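Local coordinates for protein leucine aminopeptidase (Legionella pneumophila, PDB 5GNE) that probably removes amino acids from the N-termini of peptides as a zinc-dependent aminopeptidase of the M28 family, at residues C15-L20 / A24-Q29; F106-P111 / V219-F224; S159-T164 / I169-V174. All coordinates share one frame; numbering follows the deposited sequence.

Contact 1 of 3, residues C15-L20 / A24-Q29; sequences CLYEQL and ARLIAQ
The ring of Tyr17 reaches from helix 14-20 across to strand 25-29 and meets Leu26, Ala24 and Gln29 in turn. Leu26 lies over one face, near its rim: its CD1 stands 4.0 Å above the plane of the Tyr17 ring, with the two side chains crossing at about a right angle. At the far end of the tyrosine, the hydroxyl OH lies 3.7 Å from Leu26 CB, so the phenol oxygen borders aliphatic carbon here. Gln29 comes in obliquely on the CD2-CE2 side, its NE2 3.5 Å from Tyr17 CD2, and its amide plane stands 81° to the ring. The methyl of Ala24 is a looser neighbour, CB 4.5 Å from Tyr17 CE1, but sits closer to the backbone, 3.4 Å from Leu20 O.

What sets these groups in place lies one step back. Tyr17 has CG anti to its own nitrogen (chi1 174°), which throws the ring off the helix toward the strand, while Gln29 runs extended beyond CG to bring its amide up to it. Strand 33-38 also supplies Ile36 against the tyrosine. A classic beta bulge, Ile27 and Ala28 both facing Phe35, interrupts the edge strand just before Gln29. On the helix, Cys15 forms a disulfide with Cys55 at the end of helix 42-55.

Helix and strand are thus joined here mainly by the packing of a buried ring, and the amide beside that ring is held by giving one N-H to Ser34 OG, not by the tyrosine.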
ATOM      1  N   CYS A  15     -10.391  19.211  11.322  1.00 38.76           N
ATOM      2  CA  CYS A  15     -11.437  18.420  11.945  1.00 39.07           C
ATOM      3  C   CYS A  15     -10.896  17.564  13.076  1.00 33.86           C
ATOM      4  O   CYS A  15     -11.360  17.608  14.201  1.00 52.91           O
ATOM      5  CB  CYS A  15     -12.123  17.536  10.892  1.00 39.53           C
ATOM      6  SG  CYS A  15     -13.515  16.590  11.494  1.00 67.03           S
ATOM      7  N   LEU A  16      -9.896  16.771  12.765  1.00 40.88           N
ATOM      8  CA  LEU A  16      -9.274  15.911  13.760  1.00 38.02           C
ATOM      9  C   LEU A  16      -8.545  16.745  14.820  1.00 37.25           C
ATOM     10  O   LEU A  16      -8.545  16.397  15.998  1.00 40.29           O
ATOM     11  CB  LEU A  16      -8.317  14.966  13.066  1.00 48.31           C
ATOM     12  CG  LEU A  16      -7.865  13.682  13.747  1.00 54.09           C
ATOM     13  CD1 LEU A  16      -9.027  13.122  14.541  1.00 43.50           C
ATOM     14  CD2 LEU A  16      -7.391  12.716  12.664  1.00 46.05           C
ATOM     15  N   TYR A  17      -7.948  17.862  14.418  1.00 39.18           N
ATOM     16  CA  TYR A  17      -7.244  18.697  15.393  1.00 41.45           C
ATOM     17  C   TYR A  17      -8.143  19.128  16.546  1.00 49.34           C
ATOM     18  O   TYR A  17      -7.740  19.059  17.710  1.00 46.02           O
ATOM     19  CB  TYR A  17      -6.645  19.939  14.750  1.00 40.92           C
ATOM     20  CG  TYR A  17      -6.052  20.872  15.782  1.00 41.48           C
ATOM     21  CD1 TYR A  17      -4.962  20.469  16.561  1.00 49.67           C
ATOM     22  CD2 TYR A  17      -6.580  22.145  16.003  1.00 42.66           C
ATOM     23  CE1 TYR A  17      -4.404  21.313  17.531  1.00 42.01           C
ATOM     24  CE2 TYR A  17      -6.023  23.005  16.976  1.00 44.15           C
ATOM     25  CZ  TYR A  17      -4.938  22.575  17.728  1.00 43.04           C
ATOM     26  OH  TYR A  17      -4.368  23.401  18.685  1.00 46.29           O
ATOM     27  N   GLU A  18      -9.353  19.587  16.223  1.00 49.74           N
ATOM     28  CA  GLU A  18     -10.252  20.088  17.258  1.00 51.31           C
ATOM     29  C   GLU A  18     -10.606  19.000  18.263  1.00 48.15           C
ATOM     30  O   GLU A  18     -10.890  19.298  19.420  1.00 56.69           O
ATOM     31  CB  GLU A  18     -11.521  20.681  16.641  1.00 39.99           C
ATOM     32  CG  GLU A  18     -11.220  21.892  15.773  1.00 42.18           C
ATOM     33  CD  GLU A  18     -10.682  23.075  16.577  1.00 50.66           C
ATOM     34  OE1 GLU A  18     -11.083  23.229  17.742  1.00 63.30           O
ATOM     35  OE2 GLU A  18      -9.872  23.857  16.046  1.00 52.23           O
ATOM     36  N   GLN A  19     -10.572  17.743  17.827  1.00 45.12           N
ATOM     37  CA  GLN A  19     -10.753  16.608  18.738  1.00 46.47           C
ATOM     38  C   GLN A  19      -9.491  16.285  19.565  1.00 56.39           C
ATOM     39  O   GLN A  19      -9.545  15.492  20.503  1.00 69.79           O
ATOM     40  CB  GLN A  19     -11.162  15.350  17.952  1.00 51.80           C
ATOM     41  CG  GLN A  19     -12.464  15.472  17.162  1.00 63.75           C
ATOM     42  CD  GLN A  19     -13.607  15.968  18.014  1.00 69.30           C
ATOM     43  OE1 GLN A  19     -13.834  15.468  19.116  1.00 74.62           O
ATOM     44  NE2 GLN A  19     -14.295  17.001  17.537  1.00 65.98           N
ATOM     45  N   LEU A  20      -8.354  16.868  19.206  1.00 48.71           N
ATOM     46  CA  LEU A  20      -7.084  16.499  19.837  1.00 52.28           C
ATOM     47  C   LEU A  20      -6.408  17.663  20.542  1.00 54.21           C
ATOM     48  O   LEU A  20      -5.357  17.480  21.167  1.00 60.57           O
ATOM     49  CB  LEU A  20      -6.107  15.912  18.808  1.00 49.41           C
ATOM     50  CG  LEU A  20      -6.508  14.573  18.209  1.00 46.94           C
ATOM     51  CD1 LEU A  20      -5.576  14.219  17.067  1.00 42.90           C
ATOM     52  CD2 LEU A  20      -6.491  13.512  19.278  1.00 46.44           C
ATOM     53  N   ALA A  24      -2.568  18.105  22.381  1.00 60.04           N
ATOM     54  CA  ALA A  24      -1.587  18.358  21.333  1.00 49.52           C
ATOM     55  C   ALA A  24      -0.951  19.721  21.476  1.00 54.34           C
ATOM     56  O   ALA A  24      -1.503  20.615  22.103  1.00 66.42           O
ATOM     57  CB  ALA A  24      -2.231  18.231  19.959  1.00 44.46           C
ATOM     58  N   ARG A  25       0.224  19.851  20.877  1.00 48.47           N
ATOM     59  CA  ARG A  25       0.917  21.108  20.688  1.00 43.91           C
ATOM     60  C   ARG A  25       0.825  21.483  19.219  1.00 43.17           C
ATOM     61  O   ARG A  25       1.231  20.705  18.350  1.00 50.96           O
ATOM     62  CB  ARG A  25       2.376  20.984  21.113  1.00 49.70           C
ATOM     63  CG  ARG A  25       3.173  22.258  20.993  1.00 68.98           C
ATOM     64  CD  ARG A  25       4.615  22.009  21.406  1.00 89.87           C
ATOM     65  NE  ARG A  25       4.727  21.573  22.799  1.00108.09           N
ATOM     66  CZ  ARG A  25       4.762  22.387  23.852  1.00121.23           C
ATOM     67  NH1 ARG A  25       4.688  23.703  23.687  1.00123.57           N
ATOM     68  NH2 ARG A  25       4.869  21.885  25.077  1.00124.28           N
ATOM     69  N   LEU A  26       0.285  22.659  18.936  1.00 43.50           N
ATOM     70  CA  LEU A  26       0.163  23.101  17.566  1.00 38.24           C
ATOM     71  C   LEU A  26       1.447  23.699  17.032  1.00 44.75           C
ATOM     72  O   LEU A  26       1.884  24.742  17.516  1.00 51.51           O
ATOM     73  CB  LEU A  26      -0.964  24.120  17.465  1.00 38.64           C
ATOM     74  CG  LEU A  26      -1.278  24.562  16.043  1.00 42.83           C
ATOM     75  CD1 LEU A  26      -1.761  23.357  15.234  1.00 45.98           C
ATOM     76  CD2 LEU A  26      -2.330  25.636  16.099  1.00 47.74           C
ATOM     77  N   ILE A  27       2.033  23.100  16.004  1.00 39.56           N
ATOM     78  CA  ILE A  27       3.271  23.652  15.467  1.00 40.28           C
ATOM     79  C   ILE A  27       3.007  24.636  14.317  1.00 38.62           C
ATOM     80  O   ILE A  27       3.531  25.728  14.303  1.00 55.50           O
ATOM     81  CB  ILE A  27       4.216  22.537  14.961  1.00 37.29           C
ATOM     82  CG1 ILE A  27       4.608  21.596  16.097  1.00 40.85           C
ATOM     83  CG2 ILE A  27       5.456  23.147  14.318  1.00 33.05           C
ATOM     84  CD1 ILE A  27       5.120  20.220  15.608  1.00 41.82           C
ATOM     85  N   ALA A  28       2.197  24.225  13.350  1.00 39.62           N
ATOM     86  CA  ALA A  28       1.807  25.063  12.223  1.00 33.73           C
ATOM     87  C   ALA A  28       0.384  24.693  11.851  1.00 41.53           C
ATOM     88  O   ALA A  28      -0.069  23.596  12.152  1.00 44.68           O
ATOM     89  CB  ALA A  28       2.739  24.872  11.041  1.00 33.09           C
ATOM     90  N   GLN A  29      -0.329  25.622  11.231  1.00 38.98           N
ATOM     91  CA  GLN A  29      -1.714  25.416  10.846  1.00 39.43           C
ATOM     92  C   GLN A  29      -2.066  26.132   9.569  1.00 38.57           C
ATOM     93  O   GLN A  29      -1.546  27.191   9.315  1.00 45.36           O
ATOM     94  CB  GLN A  29      -2.651  25.883  11.953  1.00 45.23           C
ATOM     95  CG  GLN A  29      -4.046  25.252  11.887  1.00 47.10           C
ATOM     96  CD  GLN A  29      -4.860  25.566  13.113  1.00 41.25           C
ATOM     97  OE1 GLN A  29      -5.098  26.732  13.424  1.00 43.26           O
ATOM     98  NE2 GLN A  29      -5.289  24.524  13.829  1.00 39.34           N
TER

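Contact 2 of 3, residues F106-P111 / V219-F224; sequences FEQIDP and VFSSNF
The torsions of Gln108 carry its amide up to Ser221. Its CG starts beside the backbone N and anti to the carbonyl carbon (chi1 -57°), and a bend at chi2 (-148°) then takes the amide across to the end of helix 202-221. Ser221 has OG between its backbone N and carbonyl carbon (chi1 60°), which keeps the hydroxyl on the last turn of its own helix, where Val218 O and Arg217 O are its hydrogen-bond partners.

The touch itself is made almost wholly by one atom. Gln108 OE1 comes to 3.4 Å from Ser221 O, two acceptors with no proton to share, and stays 3.7 Å from Ser221 OG. Ser222 N, 3.9 Å from Gln108 OE1, is directed to Val219 O in a weak helical bond. The meeting is thus one of polar groups in van der Waals proximity, small in area and near the surface.

Each backbone is shaped locally. A type I turn from Phe106 to Ile109, closed by Ile109 N to Phe106 O at 2.9 Å, presents Gln108 at its third position. Across from it, Ser222 OG donates to Phe224 O at 2.7 Å, in the carbonyl plane and on a lone pair; the same OG lies 3.4 Å above the plane of the Phe224 ring, over its centre.

A firmer tie to helix 202-221 is Asp110 N to Glu214 OE2; Gln108 O adds a weak bond from Arg217 NH2. The linker joins helix 99-106 to helix 111-123, with Asp110 as N-cap of the latter. Ile109 rests on helix 355-373, Phe224 packs back on helix 99-106, and Val219 and Phe220 reach strand 170-177.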
ATOM      1  N   PHE A 106      -1.666 -14.745 -17.203  1.00 41.89           N
ATOM      2  CA  PHE A 106      -3.009 -15.037 -16.644  1.00 43.63           C
ATOM      3  C   PHE A 106      -3.198 -16.538 -16.421  1.00 47.38           C
ATOM      4  O   PHE A 106      -3.597 -16.965 -15.349  1.00 51.76           O
ATOM      5  CB  PHE A 106      -4.136 -14.519 -17.546  1.00 39.74           C
ATOM      6  CG  PHE A 106      -4.325 -13.023 -17.488  1.00 47.55           C
ATOM      7  CD1 PHE A 106      -3.357 -12.206 -16.882  1.00 34.81           C
ATOM      8  CD2 PHE A 106      -5.479 -12.428 -18.011  1.00 40.33           C
ATOM      9  CE1 PHE A 106      -3.516 -10.827 -16.819  1.00 41.13           C
ATOM     10  CE2 PHE A 106      -5.664 -11.038 -17.953  1.00 43.71           C
ATOM     11  CZ  PHE A 106      -4.677 -10.230 -17.348  1.00 51.04           C
ATOM     12  N   GLU A 107      -2.862 -17.334 -17.433  1.00 52.46           N
ATOM     13  CA  GLU A 107      -3.046 -18.788 -17.379  1.00 62.21           C
ATOM     14  C   GLU A 107      -2.243 -19.464 -16.267  1.00 61.78           C
ATOM     15  O   GLU A 107      -2.475 -20.624 -15.948  1.00 63.25           O
ATOM     16  CB  GLU A 107      -2.686 -19.416 -18.733  1.00 59.26           C
ATOM     17  CG  GLU A 107      -3.676 -19.091 -19.838  1.00 76.92           C
ATOM     18  CD  GLU A 107      -3.173 -19.487 -21.221  1.00100.83           C
ATOM     19  OE1 GLU A 107      -2.909 -20.690 -21.441  1.00115.74           O
ATOM     20  OE2 GLU A 107      -3.057 -18.594 -22.093  1.00102.43           O
ATOM     21  N   GLN A 108      -1.304 -18.739 -15.670  1.00 54.96           N
ATOM     22  CA  GLN A 108      -0.540 -19.290 -14.563  1.00 49.12           C
ATOM     23  C   GLN A 108      -1.036 -18.840 -13.195  1.00 50.11           C
ATOM     24  O   GLN A 108      -0.493 -19.251 -12.176  1.00 56.43           O
ATOM     25  CB  GLN A 108       0.926 -18.932 -14.724  1.00 51.56           C
ATOM     26  CG  GLN A 108       1.487 -19.417 -16.027  1.00 64.89           C
ATOM     27  CD  GLN A 108       2.943 -19.785 -15.911  1.00 89.20           C
ATOM     28  OE1 GLN A 108       3.824 -18.926 -16.019  1.00 97.03           O
ATOM     29  NE2 GLN A 108       3.212 -21.067 -15.654  1.00 91.79           N
ATOM     30  N   ILE A 109      -2.071 -18.012 -13.153  1.00 51.38           N
ATOM     31  CA  ILE A 109      -2.607 -17.617 -11.862  1.00 53.31           C
ATOM     32  C   ILE A 109      -3.206 -18.814 -11.167  1.00 63.99           C
ATOM     33  O   ILE A 109      -4.072 -19.490 -11.726  1.00 64.56           O
ATOM     34  CB  ILE A 109      -3.689 -16.548 -11.958  1.00 47.71           C
ATOM     35  CG1 ILE A 109      -3.094 -15.229 -12.470  1.00 47.30           C
ATOM     36  CG2 ILE A 109      -4.353 -16.358 -10.600  1.00 43.08           C
ATOM     37  CD1 ILE A 109      -4.169 -14.245 -12.968  1.00 46.30           C
ATOM     38  N   ASP A 110      -2.704 -19.085  -9.966  1.00 59.80           N
ATOM     39  CA  ASP A 110      -3.178 -20.175  -9.132  1.00 57.36           C
ATOM     40  C   ASP A 110      -4.012 -19.643  -7.954  1.00 55.15           C
ATOM     41  O   ASP A 110      -3.471 -19.317  -6.894  1.00 56.97           O
ATOM     42  CB  ASP A 110      -1.985 -21.007  -8.638  1.00 64.96           C
ATOM     43  CG  ASP A 110      -2.414 -22.263  -7.876  1.00 85.38           C
ATOM     44  OD1 ASP A 110      -3.628 -22.447  -7.646  1.00 94.16           O
ATOM     45  OD2 ASP A 110      -1.536 -23.080  -7.519  1.00 90.90           O
ATOM     46  N   PRO A 111      -5.336 -19.548  -8.134  1.00 49.83           N
ATOM     47  CA  PRO A 111      -6.259 -19.053  -7.105  1.00 50.96           C
ATOM     48  C   PRO A 111      -6.126 -19.731  -5.730  1.00 57.90           C
ATOM     49  O   PRO A 111      -6.333 -19.092  -4.693  1.00 58.19           O
ATOM     50  CB  PRO A 111      -7.633 -19.339  -7.712  1.00 51.30           C
ATOM     51  CG  PRO A 111      -7.408 -19.275  -9.162  1.00 50.87           C
ATOM     52  CD  PRO A 111      -6.040 -19.870  -9.383  1.00 52.94           C
ATOM     53  N   VAL A 219       5.399 -14.216 -11.875  1.00 47.59           N
ATOM     54  CA  VAL A 219       6.599 -13.663 -12.501  1.00 46.50           C
ATOM     55  C   VAL A 219       7.812 -14.615 -12.400  1.00 58.90           C
ATOM     56  O   VAL A 219       8.534 -14.794 -13.374  1.00 57.43           O
ATOM     57  CB  VAL A 219       6.970 -12.298 -11.875  1.00 42.94           C
ATOM     58  CG1 VAL A 219       8.377 -11.901 -12.259  1.00 43.75           C
ATOM     59  CG2 VAL A 219       5.971 -11.213 -12.295  1.00 37.27           C
ATOM     60  N   PHE A 220       8.006 -15.273 -11.258  1.00 59.67           N
ATOM     61  CA  PHE A 220       9.118 -16.223 -11.124  1.00 55.03           C
ATOM     62  C   PHE A 220       8.954 -17.414 -12.067  1.00 64.32           C
ATOM     63  O   PHE A 220       9.936 -17.931 -12.614  1.00 59.93           O
ATOM     64  CB  PHE A 220       9.263 -16.752  -9.686  1.00 51.57           C
ATOM     65  CG  PHE A 220       9.992 -15.823  -8.740  1.00 46.12           C
ATOM     66  CD1 PHE A 220      11.283 -15.442  -8.991  1.00 51.52           C
ATOM     67  CD2 PHE A 220       9.402 -15.391  -7.568  1.00 57.86           C
ATOM     68  CE1 PHE A 220      11.959 -14.603  -8.116  1.00 60.38           C
ATOM     69  CE2 PHE A 220      10.074 -14.555  -6.688  1.00 45.93           C
ATOM     70  CZ  PHE A 220      11.346 -14.165  -6.959  1.00 50.43           C
ATOM     71  N   SER A 221       7.718 -17.861 -12.239  1.00 64.45           N
ATOM     72  CA  SER A 221       7.439 -19.015 -13.088  1.00 69.63           C
ATOM     73  C   SER A 221       7.266 -18.629 -14.567  1.00 65.47           C
ATOM     74  O   SER A 221       7.131 -19.495 -15.418  1.00 74.42           O
ATOM     75  CB  SER A 221       6.208 -19.757 -12.581  1.00 68.24           C
ATOM     76  OG  SER A 221       5.092 -18.897 -12.587  1.00 83.09           O
ATOM     77  N   SER A 222       7.241 -17.335 -14.861  1.00 67.56           N
ATOM     78  CA  SER A 222       7.208 -16.849 -16.252  1.00 69.02           C
ATOM     79  C   SER A 222       8.353 -17.358 -17.151  1.00 66.69           C
ATOM     80  O   SER A 222       9.433 -17.699 -16.670  1.00 69.10           O
ATOM     81  CB  SER A 222       7.224 -15.308 -16.247  1.00 59.28           C
ATOM     82  OG  SER A 222       7.537 -14.733 -17.521  1.00 48.65           O
ATOM     83  N   ASN A 223       8.091 -17.414 -18.460  1.00 61.41           N
ATOM     84  CA  ASN A 223       9.074 -17.874 -19.448  1.00 66.60           C
ATOM     85  C   ASN A 223       9.866 -16.704 -20.044  1.00 70.14           C
ATOM     86  O   ASN A 223      10.835 -16.905 -20.771  1.00 79.07           O
ATOM     87  CB  ASN A 223       8.400 -18.675 -20.566  1.00 69.01           C
ATOM     88  CG  ASN A 223       8.335 -20.160 -20.261  1.00 91.51           C
ATOM     89  OD1 ASN A 223       7.258 -20.714 -20.023  1.00100.00           O
ATOM     90  ND2 ASN A 223       9.495 -20.817 -20.269  1.00 97.15           N
ATOM     91  N   PHE A 224       9.407 -15.488 -19.782  1.00 57.69           N
ATOM     92  CA  PHE A 224      10.115 -14.296 -20.220  1.00 57.87           C
ATOM     93  C   PHE A 224      10.539 -13.466 -19.004  1.00 60.62           C
ATOM     94  O   PHE A 224       9.958 -13.543 -17.920  1.00 57.50           O
ATOM     95  CB  PHE A 224       9.276 -13.464 -21.199  1.00 56.41           C
ATOM     96  CG  PHE A 224       7.921 -13.064 -20.662  1.00 75.13           C
ATOM     97  CD1 PHE A 224       7.766 -11.910 -19.898  1.00 66.36           C
ATOM     98  CD2 PHE A 224       6.803 -13.857 -20.910  1.00 70.05           C
ATOM     99  CE1 PHE A 224       6.535 -11.556 -19.403  1.00 54.65           C
ATOM    100  CE2 PHE A 224       5.569 -13.499 -20.422  1.00 65.63           C
ATOM    101  CZ  PHE A 224       5.438 -12.349 -19.667  1.00 68.82           C
TER

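Contact 3 of 3, residues S159-T164 / I169-V174; sequences SYFVKT and IQPSVV
Tyr160, Phe161 and Val162 pair with Val174, Val173 and Ser172 in an antiparallel beta hairpin whose first strand, 157-164, forms one margin of the mixed sheet of this M28 peptidase.

Four backbone hydrogen bonds hold the ladder, two at each hydrogen-bonded pair. Those of Tyr160 with Val174 are the straighter approaches to oxygen, nearly along the C=O axis, whereas Val162 N comes to Ser172 O from above the carbonyl plane. Between them, at the non-hydrogen-bonded pair Phe161-Val173, Phe161 CA makes a CA-H...O contact with Ser172 O at 3.3 Å.

Apolar contacts differ on the two faces. On one, Val174 CB sits over the Tyr160 ring in a CH-pi contact, 4.0 Å from its centroid; chi1 of 48° folds the ring back across the valine, and Val174 CG2 touches Val162 CG2 at 3.8 Å. On the other, Phe161 lies alongside Pro171 and Val173, its CD1 3.5 Å from Pro171 CG. Helix 132-151 backs this second face, and helix 243-254 the first.

Polar side chains gather toward the turn. Gln170, whose side chain lies about 7 Å from that of the zinc ligand His191, is held by Gly134, Arg127 and Ala237. Thr164 OG1 donates to Gln170 O at 2.7 Å, and one water links Val162 O, Thr164 OG1 and Ser172 OG, the last also hydrogen-bonded to Ala236 N.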
ATOM      1  N   SER A 159      16.188  -9.033  -1.242  1.00 53.39           N
ATOM      2  CA  SER A 159      15.151  -8.765  -0.236  1.00 53.48           C
ATOM      3  C   SER A 159      15.778  -8.213   1.038  1.00 53.76           C
ATOM      4  O   SER A 159      16.782  -8.724   1.505  1.00 60.60           O
ATOM      5  CB  SER A 159      14.319 -10.016   0.068  1.00 45.83           C
ATOM      6  OG  SER A 159      15.065 -10.976   0.792  1.00 52.62           O
ATOM      7  N   TYR A 160      15.193  -7.155   1.589  1.00 58.79           N
ATOM      8  CA  TYR A 160      15.685  -6.587   2.841  1.00 47.96           C
ATOM      9  C   TYR A 160      14.606  -5.952   3.680  1.00 49.60           C
ATOM     10  O   TYR A 160      13.579  -5.522   3.165  1.00 52.05           O
ATOM     11  CB  TYR A 160      16.776  -5.565   2.573  1.00 42.18           C
ATOM     12  CG  TYR A 160      16.446  -4.563   1.504  1.00 44.90           C
ATOM     13  CD1 TYR A 160      16.592  -4.886   0.156  1.00 48.45           C
ATOM     14  CD2 TYR A 160      16.011  -3.284   1.825  1.00 43.71           C
ATOM     15  CE1 TYR A 160      16.308  -3.957  -0.840  1.00 47.70           C
ATOM     16  CE2 TYR A 160      15.733  -2.353   0.839  1.00 38.54           C
ATOM     17  CZ  TYR A 160      15.884  -2.687  -0.490  1.00 45.46           C
ATOM     18  OH  TYR A 160      15.609  -1.761  -1.477  1.00 50.12           O
ATOM     19  N   PHE A 161      14.840  -5.904   4.984  1.00 47.68           N
ATOM     20  CA  PHE A 161      14.007  -5.133   5.880  1.00 43.42           C
ATOM     21  C   PHE A 161      14.335  -3.665   5.786  1.00 50.43           C
ATOM     22  O   PHE A 161      15.486  -3.296   5.606  1.00 62.69           O
ATOM     23  CB  PHE A 161      14.174  -5.613   7.306  1.00 39.85           C
ATOM     24  CG  PHE A 161      13.735  -7.014   7.497  1.00 45.91           C
ATOM     25  CD1 PHE A 161      12.393  -7.340   7.410  1.00 48.37           C
ATOM     26  CD2 PHE A 161      14.664  -8.025   7.727  1.00 51.28           C
ATOM     27  CE1 PHE A 161      11.969  -8.649   7.569  1.00 52.46           C
ATOM     28  CE2 PHE A 161      14.248  -9.348   7.886  1.00 45.97           C
ATOM     29  CZ  PHE A 161      12.898  -9.660   7.810  1.00 49.67           C
ATOM     30  N   VAL A 162      13.309  -2.832   5.898  1.00 48.64           N
ATOM     31  CA  VAL A 162      13.491  -1.416   6.124  1.00 47.47           C
ATOM     32  C   VAL A 162      12.860  -1.041   7.465  1.00 48.89           C
ATOM     33  O   VAL A 162      11.658  -1.152   7.641  1.00 50.51           O
ATOM     34  CB  VAL A 162      12.895  -0.578   5.007  1.00 48.64           C
ATOM     35  CG1 VAL A 162      12.938   0.906   5.393  1.00 44.88           C
ATOM     36  CG2 VAL A 162      13.668  -0.829   3.698  1.00 44.29           C
ATOM     37  N   LYS A 163      13.714  -0.658   8.408  1.00 50.85           N
ATOM     38  CA  LYS A 163      13.361  -0.313   9.775  1.00 51.65           C
ATOM     39  C   LYS A 163      12.240   0.713   9.807  1.00 48.21           C
ATOM     40  O   LYS A 163      12.260   1.674   9.052  1.00 55.81           O
ATOM     41  CB  LYS A 163      14.605   0.280  10.457  1.00 62.49           C
ATOM     42  CG  LYS A 163      14.966  -0.212  11.836  1.00 69.18           C
ATOM     43  CD  LYS A 163      16.304   0.420  12.271  1.00 82.23           C
ATOM     44  CE  LYS A 163      17.485  -0.106  11.423  1.00 94.12           C
ATOM     45  NZ  LYS A 163      18.861   0.189  11.964  1.00 98.48           N
ATOM     46  N   THR A 164      11.278   0.534  10.701  1.00 51.39           N
ATOM     47  CA  THR A 164      10.198   1.512  10.825  1.00 57.10           C
ATOM     48  C   THR A 164      10.609   2.513  11.893  1.00 45.67           C
ATOM     49  O   THR A 164       9.946   2.688  12.909  1.00 47.89           O
ATOM     50  CB  THR A 164       8.831   0.836  11.130  1.00 49.51           C
ATOM     51  OG1 THR A 164       8.593  -0.174  10.147  1.00 45.26           O
ATOM     52  CG2 THR A 164       7.676   1.846  11.030  1.00 39.39           C
ATOM     53  N   ILE A 169       8.374  -2.012  16.206  1.00 55.83           N
ATOM     54  CA  ILE A 169       9.211  -3.195  16.012  1.00 55.99           C
ATOM     55  C   ILE A 169       8.961  -3.908  14.678  1.00 58.16           C
ATOM     56  O   ILE A 169       9.813  -4.637  14.190  1.00 66.71           O
ATOM     57  CB  ILE A 169       9.045  -4.206  17.179  1.00 55.17           C
ATOM     58  CG1 ILE A 169       7.576  -4.541  17.424  1.00 56.40           C
ATOM     59  CG2 ILE A 169       9.665  -3.671  18.453  1.00 48.85           C
ATOM     60  CD1 ILE A 169       7.377  -5.708  18.383  1.00 47.45           C
ATOM     61  N   GLN A 170       7.797  -3.709  14.086  1.00 55.58           N
ATOM     62  CA  GLN A 170       7.505  -4.343  12.805  1.00 50.11           C
ATOM     63  C   GLN A 170       8.204  -3.609  11.657  1.00 47.51           C
ATOM     64  O   GLN A 170       7.980  -2.424  11.443  1.00 40.75           O
ATOM     65  CB  GLN A 170       5.990  -4.382  12.582  1.00 49.47           C
ATOM     66  CG  GLN A 170       5.553  -4.956  11.255  1.00 41.28           C
ATOM     67  CD  GLN A 170       4.084  -4.718  11.008  1.00 48.09           C
ATOM     68  OE1 GLN A 170       3.647  -3.581  10.877  1.00 57.54           O
ATOM     69  NE2 GLN A 170       3.315  -5.780  10.954  1.00 46.30           N
ATOM     70  N   PRO A 171       9.051  -4.316  10.897  1.00 50.21           N
ATOM     71  CA  PRO A 171       9.735  -3.658   9.782  1.00 46.18           C
ATOM     72  C   PRO A 171       8.942  -3.791   8.492  1.00 48.88           C
ATOM     73  O   PRO A 171       8.073  -4.672   8.392  1.00 39.22           O
ATOM     74  CB  PRO A 171      11.035  -4.448   9.666  1.00 41.49           C
ATOM     75  CG  PRO A 171      10.620  -5.807  10.024  1.00 42.69           C
ATOM     76  CD  PRO A 171       9.518  -5.698  11.065  1.00 43.66           C
ATOM     77  N   SER A 172       9.252  -2.951   7.513  1.00 40.27           N
ATOM     78  CA  SER A 172       8.743  -3.154   6.171  1.00 40.03           C
ATOM     79  C   SER A 172       9.623  -4.173   5.453  1.00 42.65           C
ATOM     80  O   SER A 172      10.775  -4.364   5.832  1.00 46.10           O
ATOM     81  CB  SER A 172       8.744  -1.826   5.415  1.00 43.89           C
ATOM     82  OG  SER A 172       7.716  -1.000   5.898  1.00 43.69           O
ATOM     83  N   VAL A 173       9.126  -4.757   4.369  1.00 43.24           N
ATOM     84  CA  VAL A 173       9.930  -5.673   3.586  1.00 30.97           C
ATOM     85  C   VAL A 173       9.907  -5.283   2.126  1.00 44.77           C
ATOM     86  O   VAL A 173       8.841  -5.214   1.509  1.00 47.88           O
ATOM     87  CB  VAL A 173       9.423  -7.104   3.715  1.00 41.51           C
ATOM     88  CG1 VAL A 173      10.299  -8.047   2.888  1.00 40.87           C
ATOM     89  CG2 VAL A 173       9.354  -7.529   5.187  1.00 33.73           C
ATOM     90  N   VAL A 174      11.096  -5.041   1.576  1.00 40.58           N
ATOM     91  CA  VAL A 174      11.273  -4.675   0.183  1.00 37.10           C
ATOM     92  C   VAL A 174      11.901  -5.869  -0.538  1.00 48.31           C
ATOM     93  O   VAL A 174      12.919  -6.393  -0.092  1.00 53.39           O
ATOM     94  CB  VAL A 174      12.187  -3.432   0.049  1.00 43.46           C
ATOM     95  CG1 VAL A 174      12.444  -3.053  -1.423  1.00 33.60           C
ATOM     96  CG2 VAL A 174      11.592  -2.261   0.797  1.00 41.20           C
TER
HETATM   97  O   HOH W   1       9.298   0.510   7.838  1.00 42.45           O
HETATM   98  O   HOH W   2      11.055  -1.521  12.359  1.00 58.82           O

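How the contacts relate
Along the chain contact 1 comes first and closes before the others begin. Contact 2 joins residues far apart in sequence, and the hairpin of contact 3 forms entirely within the span between its two halves. Contact 1 packs helix 14-20 on the outermost strand, 25-29, of the small four-stranded sheet, on the opposite side of the chain's centre from contact 2, their centres about 49 Å apart. Contacts 2 and 3, nearest atoms about 9 Å apart, are related through strand 170-177: its 170-174 part is in contact 3, and Ile177 further along meets Val219 and Phe220. Contact 3 comes closest to the zinc site, the Gln170 side chain lying about 12 Å from a bound zinc ion; the others tie peripheral elements together.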